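Local coordinates for putative uncharacterized protein (Chaetomium thermophilum, PDB 5T8V) that probably acts in loading cohesin onto chromatin, this chain being the C-terminal, HEAT-repeat part of the cohesin loader Scc2, at residues A[92-97]-A[128-133]; A[860-865]-A[889-894]; A[484-489]-A[597-602]; A[704-709]-A[737-742]; A[1015-1020]-A[1049-1054]. All blocks are in the same frame, centred on the assembly; numbering follows the deposited sequence.

Contact 1: A[92-97]-A[128-133]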
# COMPACT_ATOMS: atom_id res chain seq x y z
N SER A 92 13.45 -57.01 -44.94
CA SER A 92 12.87 -56.84 -46.26
C SER A 92 11.76 -55.81 -46.24
O SER A 92 11.72 -54.90 -47.08
CB SER A 92 12.36 -58.19 -46.78
OG SER A 92 13.41 -59.13 -46.90
N ALA A 93 10.84 -55.93 -45.28
CA ALA A 93 9.76 -54.95 -45.17
C ALA A 93 10.31 -53.54 -44.96
O ALA A 93 9.70 -52.56 -45.42
CB ALA A 93 8.82 -55.32 -44.02
N LEU A 94 11.45 -53.41 -44.28
CA LEU A 94 12.02 -52.10 -44.03
C LEU A 94 12.76 -51.57 -45.25
O LEU A 94 12.67 -50.37 -45.56
CB LEU A 94 12.95 -52.16 -42.82
CG LEU A 94 12.21 -52.24 -41.48
CD1 LEU A 94 13.11 -52.78 -40.38
CD2 LEU A 94 11.68 -50.87 -41.12
N ARG A 95 13.50 -52.43 -45.95
CA ARG A 95 14.16 -52.01 -47.18
C ARG A 95 13.14 -51.62 -48.24
O ARG A 95 13.44 -50.80 -49.12
CB ARG A 95 15.07 -53.12 -47.70
CG ARG A 95 16.38 -53.27 -46.94
CD ARG A 95 17.33 -54.27 -47.60
NE ARG A 95 16.89 -55.65 -47.42
CZ ARG A 95 16.10 -56.32 -48.25
NH1 ARG A 95 15.63 -55.75 -49.35
NH2 ARG A 95 15.77 -57.58 -47.98
N GLN A 96 11.94 -52.19 -48.19
CA GLN A 96 10.91 -51.84 -49.17
C GLN A 96 10.61 -50.35 -49.13
O GLN A 96 10.53 -49.69 -50.18
CB GLN A 96 9.65 -52.66 -48.91
CG GLN A 96 8.48 -52.31 -49.82
CD GLN A 96 8.78 -52.57 -51.29
OE1 GLN A 96 9.71 -53.30 -51.62
NE2 GLN A 96 7.99 -51.97 -52.17
N THR A 97 10.44 -49.79 -47.93
CA THR A 97 9.98 -48.41 -47.76
C THR A 97 11.10 -47.48 -47.31
O THR A 97 10.82 -46.39 -46.80
CB THR A 97 8.82 -48.36 -46.76
OG1 THR A 97 9.26 -48.86 -45.49
CG2 THR A 97 7.65 -49.19 -47.25
N ARG A 128 5.61 -52.04 -38.20
CA ARG A 128 5.53 -53.11 -37.22
C ARG A 128 6.64 -54.14 -37.40
O ARG A 128 6.96 -54.86 -36.45
CB ARG A 128 4.15 -53.76 -37.29
CG ARG A 128 3.07 -52.84 -36.72
CD ARG A 128 1.80 -53.58 -36.39
NE ARG A 128 0.91 -52.77 -35.57
CZ ARG A 128 0.95 -52.71 -34.24
NH1 ARG A 128 1.84 -53.42 -33.56
NH2 ARG A 128 0.09 -51.94 -33.58
N ALA A 129 7.23 -54.22 -38.59
CA ALA A 129 8.45 -55.01 -38.75
C ALA A 129 9.57 -54.45 -37.87
O ALA A 129 10.25 -55.19 -37.15
CB ALA A 129 8.88 -55.03 -40.21
N ALA A 130 9.77 -53.13 -37.93
CA ALA A 130 10.74 -52.49 -37.05
C ALA A 130 10.43 -52.78 -35.59
O ALA A 130 11.32 -53.14 -34.81
CB ALA A 130 10.76 -50.98 -37.30
N ARG A 131 9.16 -52.62 -35.20
CA ARG A 131 8.78 -52.91 -33.82
C ARG A 131 9.19 -54.33 -33.43
O ARG A 131 9.76 -54.56 -32.35
CB ARG A 131 7.28 -52.71 -33.62
CG ARG A 131 6.84 -52.91 -32.19
CD ARG A 131 5.46 -52.33 -31.93
NE ARG A 131 5.23 -52.13 -30.51
CZ ARG A 131 4.62 -53.00 -29.70
NH1 ARG A 131 4.16 -54.15 -30.17
NH2 ARG A 131 4.46 -52.70 -28.42
N THR A 132 8.91 -55.30 -34.30
CA THR A 132 9.30 -56.68 -34.02
C THR A 132 10.81 -56.80 -33.84
O THR A 132 11.28 -57.44 -32.89
CB THR A 132 8.81 -57.60 -35.14
OG1 THR A 132 7.38 -57.62 -35.16
CG2 THR A 132 9.33 -59.03 -34.94
N SER A 133 11.58 -56.20 -34.74
CA SER A 133 13.04 -56.26 -34.62
C SER A 133 13.50 -55.74 -33.26
O SER A 133 14.27 -56.40 -32.55
CB SER A 133 13.69 -55.47 -35.75
OG SER A 133 13.40 -56.04 -37.01

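Contact 2: A[860-865]-A[889-894]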
# COMPACT_ATOMS: atom_id res chain seq x y z
N GLU A 860 -43.97 28.10 21.48
CA GLU A 860 -44.33 27.12 22.49
C GLU A 860 -43.10 26.47 23.11
O GLU A 860 -43.08 26.16 24.31
CB GLU A 860 -45.25 26.05 21.89
CG GLU A 860 -46.62 26.57 21.49
CD GLU A 860 -47.46 27.00 22.69
OE1 GLU A 860 -47.00 26.81 23.83
OE2 GLU A 860 -48.57 27.53 22.48
N GLN A 861 -42.06 26.24 22.31
CA GLN A 861 -40.84 25.62 22.81
C GLN A 861 -39.86 26.63 23.40
O GLN A 861 -38.91 26.22 24.07
CB GLN A 861 -40.17 24.81 21.70
CG GLN A 861 -39.88 25.55 20.41
CD GLN A 861 -39.43 24.65 19.26
OE1 GLN A 861 -38.97 25.14 18.24
NE2 GLN A 861 -39.58 23.33 19.42
N LEU A 862 -40.06 27.93 23.17
CA LEU A 862 -39.39 28.93 23.98
C LEU A 862 -39.99 29.01 25.37
O LEU A 862 -39.31 29.46 26.31
CB LEU A 862 -39.46 30.30 23.31
CG LEU A 862 -38.27 30.66 22.41
CD1 LEU A 862 -38.09 29.63 21.31
CD2 LEU A 862 -38.44 32.05 21.84
N ARG A 863 -41.25 28.59 25.53
CA ARG A 863 -41.87 28.54 26.84
C ARG A 863 -41.32 27.40 27.69
O ARG A 863 -41.40 27.47 28.93
CB ARG A 863 -43.38 28.39 26.69
CG ARG A 863 -44.17 28.48 27.98
CD ARG A 863 -45.65 28.25 27.74
NE ARG A 863 -45.91 26.91 27.21
CZ ARG A 863 -47.10 26.48 26.78
NH1 ARG A 863 -48.15 27.29 26.80
NH2 ARG A 863 -47.23 25.25 26.32
N LEU A 864 -40.76 26.36 27.07
CA LEU A 864 -40.16 25.28 27.84
C LEU A 864 -38.84 25.71 28.46
O LEU A 864 -38.46 25.19 29.52
CB LEU A 864 -39.95 24.05 26.95
CG LEU A 864 -41.18 23.56 26.19
CD1 LEU A 864 -40.85 22.30 25.41
CD2 LEU A 864 -42.36 23.32 27.12
N LEU A 865 -38.13 26.64 27.83
CA LEU A 865 -36.94 27.22 28.42
C LEU A 865 -37.26 28.26 29.48
O LEU A 865 -36.35 28.70 30.19
CB LEU A 865 -36.07 27.86 27.33
CG LEU A 865 -35.68 26.96 26.16
CD1 LEU A 865 -34.89 27.75 25.12
CD2 LEU A 865 -34.87 25.76 26.64
N ARG A 889 -32.31 35.55 22.27
CA ARG A 889 -31.74 36.65 21.50
C ARG A 889 -31.94 36.44 20.00
O ARG A 889 -32.34 37.36 19.28
CB ARG A 889 -30.26 36.78 21.84
CG ARG A 889 -29.48 37.80 21.02
CD ARG A 889 -28.03 37.82 21.47
NE ARG A 889 -27.21 38.75 20.70
CZ ARG A 889 -25.93 39.00 20.96
NH1 ARG A 889 -25.32 38.39 21.96
NH2 ARG A 889 -25.26 39.87 20.21
N ARG A 890 -31.67 35.22 19.52
CA ARG A 890 -31.74 34.95 18.09
C ARG A 890 -33.17 34.67 17.63
O ARG A 890 -33.58 35.12 16.55
CB ARG A 890 -30.84 33.76 17.74
CG ARG A 890 -29.36 34.01 17.96
CD ARG A 890 -28.77 34.88 16.86
NE ARG A 890 -27.31 34.98 16.96
CZ ARG A 890 -26.65 35.94 17.61
NH1 ARG A 890 -27.31 36.90 18.24
NH2 ARG A 890 -25.33 35.92 17.63
N VAL A 891 -33.94 33.95 18.43
CA VAL A 891 -35.27 33.52 18.01
C VAL A 891 -36.29 34.64 18.18
O VAL A 891 -36.98 35.02 17.23
CB VAL A 891 -35.71 32.27 18.80
CG1 VAL A 891 -37.15 31.89 18.47
CG2 VAL A 891 -34.77 31.10 18.51
N LEU A 892 -36.39 35.18 19.39
CA LEU A 892 -37.52 36.03 19.74
C LEU A 892 -37.77 37.17 18.76
O LEU A 892 -38.95 37.45 18.47
CB LEU A 892 -37.31 36.57 21.16
CG LEU A 892 -38.55 36.96 21.97
CD1 LEU A 892 -39.69 35.95 21.85
CD2 LEU A 892 -38.15 37.12 23.42
N PRO A 893 -36.76 37.86 18.21
CA PRO A 893 -37.06 38.89 17.20
C PRO A 893 -37.65 38.33 15.92
O PRO A 893 -38.09 39.12 15.07
CB PRO A 893 -35.69 39.54 16.94
CG PRO A 893 -34.69 38.56 17.43
CD PRO A 893 -35.33 37.83 18.56
N GLN A 894 -37.69 37.01 15.74
CA GLN A 894 -38.28 36.40 14.56
C GLN A 894 -39.78 36.17 14.70
O GLN A 894 -40.48 36.10 13.68
CB GLN A 894 -37.59 35.06 14.26
CG GLN A 894 -38.20 34.27 13.11
CD GLN A 894 -39.03 33.08 13.58
OE1 GLN A 894 -39.04 32.73 14.76
NE2 GLN A 894 -39.73 32.45 12.64

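Contact 3: A[484-489]-A[597-602]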
# COMPACT_ATOMS: atom_id res chain seq x y z
N LEU A 484 -10.09 -38.33 10.84
CA LEU A 484 -9.82 -37.76 12.15
C LEU A 484 -8.33 -37.49 12.33
O LEU A 484 -7.92 -36.39 12.72
CB LEU A 484 -10.33 -38.69 13.25
CG LEU A 484 -11.85 -38.87 13.36
CD1 LEU A 484 -12.19 -39.91 14.41
CD2 LEU A 484 -12.54 -37.56 13.68
N PHE A 485 -7.49 -38.49 12.04
CA PHE A 485 -6.05 -38.31 12.16
C PHE A 485 -5.58 -37.12 11.34
O PHE A 485 -4.84 -36.26 11.83
CB PHE A 485 -5.33 -39.59 11.72
CG PHE A 485 -3.84 -39.51 11.83
CD1 PHE A 485 -3.20 -39.82 13.02
CD2 PHE A 485 -3.07 -39.13 10.74
CE1 PHE A 485 -1.82 -39.75 13.12
CE2 PHE A 485 -1.70 -39.07 10.83
CZ PHE A 485 -1.07 -39.37 12.02
N LEU A 486 -6.01 -37.05 10.08
CA LEU A 486 -5.62 -35.93 9.22
C LEU A 486 -6.15 -34.61 9.75
O LEU A 486 -5.51 -33.57 9.56
CB LEU A 486 -6.13 -36.16 7.80
CG LEU A 486 -5.56 -37.34 7.03
CD1 LEU A 486 -6.29 -37.50 5.71
CD2 LEU A 486 -4.06 -37.17 6.79
N SER A 487 -7.32 -34.61 10.39
CA SER A 487 -7.89 -33.37 10.90
C SER A 487 -7.07 -32.84 12.07
O SER A 487 -6.72 -31.66 12.11
CB SER A 487 -9.34 -33.59 11.31
OG SER A 487 -9.92 -32.40 11.83
N ASP A 488 -6.75 -33.71 13.03
CA ASP A 488 -5.90 -33.29 14.14
C ASP A 488 -4.53 -32.86 13.64
O ASP A 488 -3.99 -31.83 14.07
CB ASP A 488 -5.78 -34.42 15.17
CG ASP A 488 -4.90 -34.04 16.35
OD1 ASP A 488 -5.33 -33.20 17.17
OD2 ASP A 488 -3.78 -34.59 16.46
N LEU A 489 -3.96 -33.62 12.71
CA LEU A 489 -2.64 -33.30 12.19
C LEU A 489 -2.64 -31.96 11.46
O LEU A 489 -1.68 -31.19 11.56
CB LEU A 489 -2.16 -34.42 11.27
CG LEU A 489 -0.73 -34.30 10.75
CD1 LEU A 489 0.27 -34.34 11.89
CD2 LEU A 489 -0.46 -35.41 9.75
N TYR A 597 -1.49 -34.68 1.33
CA TYR A 597 -0.37 -34.05 0.65
C TYR A 597 -0.27 -32.57 1.01
O TYR A 597 0.83 -32.03 1.11
CB TYR A 597 -0.51 -34.23 -0.86
CG TYR A 597 0.69 -33.71 -1.63
CD1 TYR A 597 1.93 -34.33 -1.51
CD2 TYR A 597 0.59 -32.61 -2.45
CE1 TYR A 597 3.03 -33.87 -2.19
CE2 TYR A 597 1.68 -32.13 -3.14
CZ TYR A 597 2.90 -32.76 -3.00
OH TYR A 597 3.99 -32.29 -3.69
N SER A 598 -1.41 -31.90 1.21
CA SER A 598 -1.37 -30.49 1.60
C SER A 598 -0.73 -30.33 2.98
O SER A 598 0.06 -29.41 3.20
CB SER A 598 -2.78 -29.90 1.58
OG SER A 598 -3.38 -30.08 0.31
N ILE A 599 -1.08 -31.21 3.92
CA ILE A 599 -0.43 -31.19 5.23
C ILE A 599 1.08 -31.37 5.06
O ILE A 599 1.87 -30.67 5.70
CB ILE A 599 -1.04 -32.28 6.14
CG1 ILE A 599 -2.47 -31.90 6.52
CG2 ILE A 599 -0.21 -32.46 7.40
CD1 ILE A 599 -3.32 -33.08 6.94
N ILE A 600 1.49 -32.31 4.21
CA ILE A 600 2.92 -32.48 3.94
C ILE A 600 3.52 -31.17 3.43
O ILE A 600 4.62 -30.78 3.82
CB ILE A 600 3.14 -33.64 2.96
CG1 ILE A 600 2.76 -34.96 3.63
CG2 ILE A 600 4.59 -33.68 2.49
CD1 ILE A 600 2.71 -36.14 2.69
N LEU A 601 2.79 -30.48 2.55
CA LEU A 601 3.32 -29.25 1.97
C LEU A 601 3.48 -28.16 3.02
O LEU A 601 4.44 -27.39 2.99
CB LEU A 601 2.41 -28.77 0.84
CG LEU A 601 2.49 -29.56 -0.47
CD1 LEU A 601 1.42 -29.07 -1.43
CD2 LEU A 601 3.86 -29.44 -1.12
N LEU A 602 2.53 -28.06 3.97
CA LEU A 602 2.64 -27.04 5.00
C LEU A 602 3.95 -27.14 5.77
O LEU A 602 4.40 -26.13 6.33
CB LEU A 602 1.46 -27.12 5.97
CG LEU A 602 0.10 -26.71 5.42
CD1 LEU A 602 -0.97 -26.91 6.48
CD2 LEU A 602 0.10 -25.27 4.93

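Contact 4: A[704-709]-A[737-742]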
# COMPACT_ATOMS: atom_id res chain seq x y z
N GLY A 704 -5.93 14.42 -1.58
CA GLY A 704 -6.68 13.29 -2.10
C GLY A 704 -6.83 12.19 -1.07
O GLY A 704 -7.90 11.58 -0.94
N VAL A 705 -5.75 11.93 -0.33
CA VAL A 705 -5.79 10.91 0.72
C VAL A 705 -6.82 11.29 1.78
O VAL A 705 -7.48 10.42 2.35
CB VAL A 705 -4.39 10.71 1.32
CG1 VAL A 705 -3.88 11.98 1.97
CG2 VAL A 705 -4.39 9.56 2.31
N ARG A 706 -6.96 12.59 2.06
CA ARG A 706 -7.99 13.03 3.00
C ARG A 706 -9.38 12.70 2.47
O ARG A 706 -10.21 12.12 3.19
CB ARG A 706 -7.86 14.53 3.26
CG ARG A 706 -6.66 14.91 4.13
CD ARG A 706 -6.62 16.41 4.40
NE ARG A 706 -6.28 17.18 3.21
CZ ARG A 706 -6.07 18.50 3.20
NH1 ARG A 706 -6.16 19.20 4.32
NH2 ARG A 706 -5.76 19.11 2.07
N LYS A 707 -9.65 13.06 1.22
CA LYS A 707 -10.95 12.77 0.61
C LYS A 707 -11.26 11.28 0.68
O LYS A 707 -12.37 10.88 1.08
CB LYS A 707 -10.97 13.27 -0.83
CG LYS A 707 -10.77 14.78 -0.95
CD LYS A 707 -10.33 15.21 -2.35
CE LYS A 707 -11.49 15.22 -3.34
NZ LYS A 707 -11.10 15.83 -4.64
N ARG A 708 -10.30 10.44 0.31
CA ARG A 708 -10.51 9.00 0.39
C ARG A 708 -10.81 8.56 1.82
O ARG A 708 -11.75 7.80 2.07
CB ARG A 708 -9.29 8.26 -0.16
CG ARG A 708 -9.41 6.74 -0.09
CD ARG A 708 -8.39 6.05 -0.97
NE ARG A 708 -8.63 4.61 -1.05
CZ ARG A 708 -8.02 3.79 -1.89
NH1 ARG A 708 -7.11 4.26 -2.74
NH2 ARG A 708 -8.31 2.50 -1.89
N ALA A 709 -10.01 9.05 2.77
CA ALA A 709 -10.19 8.65 4.16
C ALA A 709 -11.56 9.03 4.69
O ALA A 709 -12.14 8.30 5.51
CB ALA A 709 -9.09 9.27 5.03
N VAL A 737 -14.59 21.10 7.23
CA VAL A 737 -15.33 22.07 6.43
C VAL A 737 -14.51 23.33 6.20
O VAL A 737 -14.64 23.98 5.16
CB VAL A 737 -16.68 22.40 7.09
CG1 VAL A 737 -17.44 23.46 6.28
CG2 VAL A 737 -17.53 21.14 7.23
N GLN A 738 -13.65 23.69 7.15
CA GLN A 738 -12.74 24.82 6.99
C GLN A 738 -11.35 24.32 6.59
O GLN A 738 -10.34 24.57 7.25
CB GLN A 738 -12.68 25.63 8.28
CG GLN A 738 -13.96 26.38 8.60
CD GLN A 738 -13.88 27.15 9.90
OE1 GLN A 738 -13.05 26.86 10.76
NE2 GLN A 738 -14.74 28.15 10.05
N ASP A 739 -11.32 23.60 5.46
CA ASP A 739 -10.10 23.01 4.94
C ASP A 739 -9.51 23.89 3.84
O ASP A 739 -10.24 24.55 3.10
CB ASP A 739 -10.38 21.62 4.37
CG ASP A 739 -9.11 20.86 4.02
OD1 ASP A 739 -8.47 21.20 3.00
OD2 ASP A 739 -8.74 19.93 4.77
N PRO A 740 -8.17 23.94 3.71
CA PRO A 740 -7.57 24.73 2.62
C PRO A 740 -8.16 24.44 1.25
O PRO A 740 -8.73 25.33 0.62
CB PRO A 740 -6.09 24.34 2.70
CG PRO A 740 -5.87 24.02 4.14
CD PRO A 740 -7.15 23.41 4.63
N GLU A 741 -8.04 23.20 0.79
CA GLU A 741 -8.57 22.84 -0.52
C GLU A 741 -10.09 23.02 -0.54
O GLU A 741 -10.75 22.94 0.49
CB GLU A 741 -8.20 21.39 -0.86
CG GLU A 741 -8.16 21.09 -2.35
CD GLU A 741 -6.94 21.69 -3.03
OE1 GLU A 741 -6.13 22.35 -2.34
OE2 GLU A 741 -6.78 21.49 -4.26
N GLU A 742 -10.63 23.26 -1.73
CA GLU A 742 -12.05 23.55 -1.89
C GLU A 742 -12.87 22.28 -2.13
O GLU A 742 -13.90 22.07 -1.47
CB GLU A 742 -12.25 24.53 -3.06
CG GLU A 742 -13.67 25.05 -3.21
CD GLU A 742 -14.09 25.96 -2.08
OE1 GLU A 742 -13.21 26.40 -1.31
OE2 GLU A 742 -15.30 26.23 -1.95

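Contact 5: A[1015-1020]-A[1049-1054]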
# COMPACT_ATOMS: atom_id res chain seq x y z
N ILE A 1015 -18.14 60.06 32.22
CA ILE A 1015 -18.22 59.73 33.64
C ILE A 1015 -17.20 58.66 34.02
O ILE A 1015 -16.71 58.65 35.16
CB ILE A 1015 -19.65 59.29 33.99
CG1 ILE A 1015 -20.62 60.47 33.82
CG2 ILE A 1015 -19.72 58.76 35.43
CD1 ILE A 1015 -22.08 60.11 33.99
N VAL A 1016 -16.85 57.76 33.11
CA VAL A 1016 -16.03 56.60 33.48
C VAL A 1016 -14.55 56.86 33.26
O VAL A 1016 -13.72 56.43 34.06
CB VAL A 1016 -16.50 55.35 32.71
CG1 VAL A 1016 -15.65 54.14 33.08
CG2 VAL A 1016 -17.97 55.07 33.00
N VAL A 1017 -14.17 57.56 32.19
CA VAL A 1017 -12.77 57.62 31.78
C VAL A 1017 -11.89 58.32 32.82
O VAL A 1017 -10.68 58.03 32.86
CB VAL A 1017 -12.62 58.29 30.40
CG1 VAL A 1017 -13.00 59.76 30.45
CG2 VAL A 1017 -11.20 58.13 29.87
N PRO A 1018 -12.40 59.22 33.66
CA PRO A 1018 -11.51 59.81 34.68
C PRO A 1018 -10.82 58.79 35.57
O PRO A 1018 -9.81 59.13 36.20
CB PRO A 1018 -12.46 60.70 35.49
CG PRO A 1018 -13.52 61.07 34.55
CD PRO A 1018 -13.73 59.85 33.71
N PHE A 1019 -11.32 57.56 35.63
CA PHE A 1019 -10.73 56.53 36.48
C PHE A 1019 -9.69 55.69 35.75
O PHE A 1019 -9.13 54.77 36.35
CB PHE A 1019 -11.83 55.62 37.04
CG PHE A 1019 -12.88 56.35 37.83
CD1 PHE A 1019 -12.64 57.61 38.36
CD2 PHE A 1019 -14.11 55.77 38.04
CE1 PHE A 1019 -13.61 58.27 39.08
CE2 PHE A 1019 -15.09 56.43 38.76
CZ PHE A 1019 -14.84 57.67 39.28
N ALA A 1020 -9.43 55.97 34.47
CA ALA A 1020 -8.36 55.29 33.75
C ALA A 1020 -6.99 55.88 34.05
O ALA A 1020 -5.99 55.34 33.57
CB ALA A 1020 -8.63 55.36 32.25
N ALA A 1049 -12.17 61.39 20.70
CA ALA A 1049 -12.36 62.46 21.68
C ALA A 1049 -11.12 62.60 22.54
O ALA A 1049 -10.53 61.61 22.98
CB ALA A 1049 -13.58 62.16 22.56
N ALA A 1050 -10.71 63.85 22.77
CA ALA A 1050 -9.56 64.11 23.63
C ALA A 1050 -9.70 63.42 24.98
O ALA A 1050 -8.70 63.11 25.64
CB ALA A 1050 -9.38 65.61 23.83
N ASN A 1051 -10.94 63.16 25.41
CA ASN A 1051 -11.17 62.59 26.72
C ASN A 1051 -10.68 61.15 26.82
O ASN A 1051 -10.28 60.71 27.91
CB ASN A 1051 -12.66 62.67 27.06
CG ASN A 1051 -12.93 62.61 28.54
OD1 ASN A 1051 -12.02 62.73 29.36
ND2 ASN A 1051 -14.20 62.44 28.90
N VAL A 1052 -10.70 60.40 25.72
CA VAL A 1052 -10.43 58.97 25.74
C VAL A 1052 -9.03 58.64 25.24
O VAL A 1052 -8.30 57.87 25.87
CB VAL A 1052 -11.51 58.20 24.94
CG1 VAL A 1052 -11.45 58.52 23.46
CG2 VAL A 1052 -11.39 56.71 25.17
N TYR A 1053 -8.62 59.20 24.10
CA TYR A 1053 -7.34 58.79 23.54
C TYR A 1053 -6.15 59.28 24.36
O TYR A 1053 -5.04 58.78 24.16
CB TYR A 1053 -7.20 59.23 22.07
CG TYR A 1053 -7.10 60.72 21.81
CD1 TYR A 1053 -5.96 61.44 22.17
CD2 TYR A 1053 -8.12 61.40 21.15
CE1 TYR A 1053 -5.86 62.79 21.92
CE2 TYR A 1053 -8.02 62.76 20.89
CZ TYR A 1053 -6.89 63.45 21.27
OH TYR A 1053 -6.79 64.80 21.02
N THR A 1054 -6.36 60.24 25.26
CA THR A 1054 -5.33 60.53 26.25
C THR A 1054 -5.18 59.37 27.22
O THR A 1054 -4.06 59.05 27.65
CB THR A 1054 -5.67 61.82 27.02
OG1 THR A 1054 -6.96 61.69 27.64
CG2 THR A 1054 -5.68 63.01 26.07

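Contact 1: A[92-97]-A[128-133]
A93 sets its methyl against that of A129, CB to CB at 3.8 Å, where helix 81-96 passes helix 120-136. Because neither side chain extends beyond CB, the backbones can come close: A93 CA and A129 CA are 6.6 Å apart, the nearest such pair across the two segments. One residue on, L94 meets A130 with both branches of its fork. L94 CD2 lies 3.9 Å from A130 CB, while L94 CD1 sits beside the backbone, 4.1 Å from A130 CA. The first torsion places L94 CG beside its backbone N and anti to the carbonyl carbon (chi1 -75°), turning the fork to helix 120-136. L94 also touches L158, and A130 touches A155, so helix 149-172 adjoins the same apolar patch. Across the contact the touching groups are all aliphatic, so cohesion here comes from buried carbon surface, the alanines permitting the close approach and L94 adding a larger apolar group.

Contact 2: A[860-865]-A[889-894]
L862 and V891 point at each other and meet tip to tip. The fork of the leucine straddles one methyl of the valine: V891 CG1 lies 3.6 Å from L862 CD2 and 3.7 Å from L862 CD1. On the valine side the first torsion explains the choice of methyl, for CG1, anti to the backbone N (chi1 174°), is the one that reaches L862, while CG2 stands beside that nitrogen. L892 approaches from one flank. Its side chain starts off along the interface, but its end bends nearer, and L892 CD1 reaches L862 CD2 at 4.1 Å. One leucine therefore serves two successive residues of the other segment, the short valine straight ahead and the longer leucine from beside it. The backbones stay well apart, with 8.5 Å between L862 CA and L892 CA, a separation spanned by branched side chains. Other groups continue the apolar layer: V891 also touches A850 and F857, and L892 touches I932 of helix 919-935. Nearby, the carbonyl of L862 is hydrogen-bonded to the hydroxyl of Y888, tying the short helix 859-862 to helix 878-891 by a polar link as well. Aliphatic side chains meeting between helices that are near neighbours in sequence are what holds together an alpha-solenoid of HEAT repeats such as this chain.

Contact 3: A[484-489]-A[597-602]
This is a buried aliphatic contact between helix 481-494 and helix 590-602, two helices brought together across 107 intervening residues of chain, most of them helical. At its centre I599 answers two leucines, L486 and L489, which lie about one helical turn apart and so face the same way. Each branch of the isoleucine takes one of them. I599 CG2 packs on the fork of L489, 3.8 Å from L489 CD2 and 3.9 Å from L489 CG, while the longer arm sends I599 CD1 to L486, where it lies 4.2 Å from L486 CD2 and near L486 O. Both leucines cross obliquely over the isoleucine. The division of labour follows from the first torsion of I599 (chi1 -70°), which sets CG1 beside the backbone N and CG2 anti to it. L486 and L489 would probably be left without the side chain they pack on if an alanine stood at I599, since both branches would be gone. The apolar layer goes on beyond this point: L486 also lies on L595, and L489 on P509 of helix 509-520. D488, on the outer side of its helix, forms a salt bridge with R499. Such aliphatic packing between helices is how the HEAT-repeat solenoid, an all-helical fold, holds together.

Contact 4: A[704-709]-A[737-742]
R706 and D739 come from opposite directions and form a salt bridge, with R706 NH1 2.7 Å from D739 OD2. That oxygen lies over one face of the guanidinium, and the guanidinium and carboxylate planes are 59° apart, so the attraction is one of charge rather than a paired, coplanar bond. The other oxygen, D739 OD1, is farther off, 3.3 Å from R706 NH1. The arginine chain bends at its third torsion (chi3 -70°), carrying the guanidinium over to the loop, where P740 and E741 lie obliquely beside it. With a leucine in place of R706, the carboxylate of D739 would probably lose one of its charge partners, with R736 left to it. In the next shell, D739 has several further partners. Its OD2 makes a second salt bridge, with R736, its OD1 takes a weak bond from E741 N at 3.0 Å, and its backbone oxygen accepts from R745. R706 NE in turn bonds weakly to the carbonyl of G702. This helix-to-loop ion pair lies within the PDS5-family part of the helical-repeat chain: R706 of helix 703-719 reaches the loop joining helix 723-735 to helix 742-755, and K707 touches V744 and L747 of helix 742-755.

Contact 5: A[1015-1020]-A[1049-1054]
V1017 faces the start of helix 1050-1062 and meets N1051 with both of its methyls. In the second segment the chain turns into that helix at A1049, whose carbonyl oxygen accepts from both V1052 N and Y1053 N. The carbonyl of A1050 is likewise engaged, by T1054, at 3.0 Å between T1054 OG1 and A1050 O; a threonine suits this place because its OG1 can turn back to the preceding turn of its own helix. N1051 is the main partner. Its CG stands anti to the backbone N (chi1 -158°), and the end of the side chain is brought toward V1017, whose CG1 lies 3.3 Å from both N1051 OD1 and N1051 ND2. The methyl offers the amide only van der Waals contact; ND2 has a weak hydrogen bond to D1014 OD1. The other methyl, V1017 CG2, rests 3.4 Å from N1051 O. V1052 follows with its backbone: V1017 CG2 is 4.3 Å from V1052 CA, and V1017 CA and V1052 CA, 6.6 Å apart, are the nearest CA pair across the segments. The compact valine suits so close a passage. In this HEAT-repeat array, the turn after helix 1009-1016 packs on both following helices: A1020 touches L1033 of helix 1026-1042, and V1017 reaches A1055 of helix 1050-1062.

How the contacts relate
The five contacts follow one another along the chain without overlap and are spread over an elongated helical-repeat body. In sequence order they run contact 1, contact 3, contact 4, contact 2, contact 5. Contacts 1 and 5 lie on opposite sides of the chain's centre, their own centres 135 Å apart. Contacts 2 and 4 are the nearest pair, about 15 Å between nearest atoms, followed by contacts 2 and 5 at about 21 Å; none touch. Contact 3 stands apart by joining helices separated by more than a hundred residues, whereas the others span about 24 to 31. Contact 4 alone rests on a salt bridge across the segments.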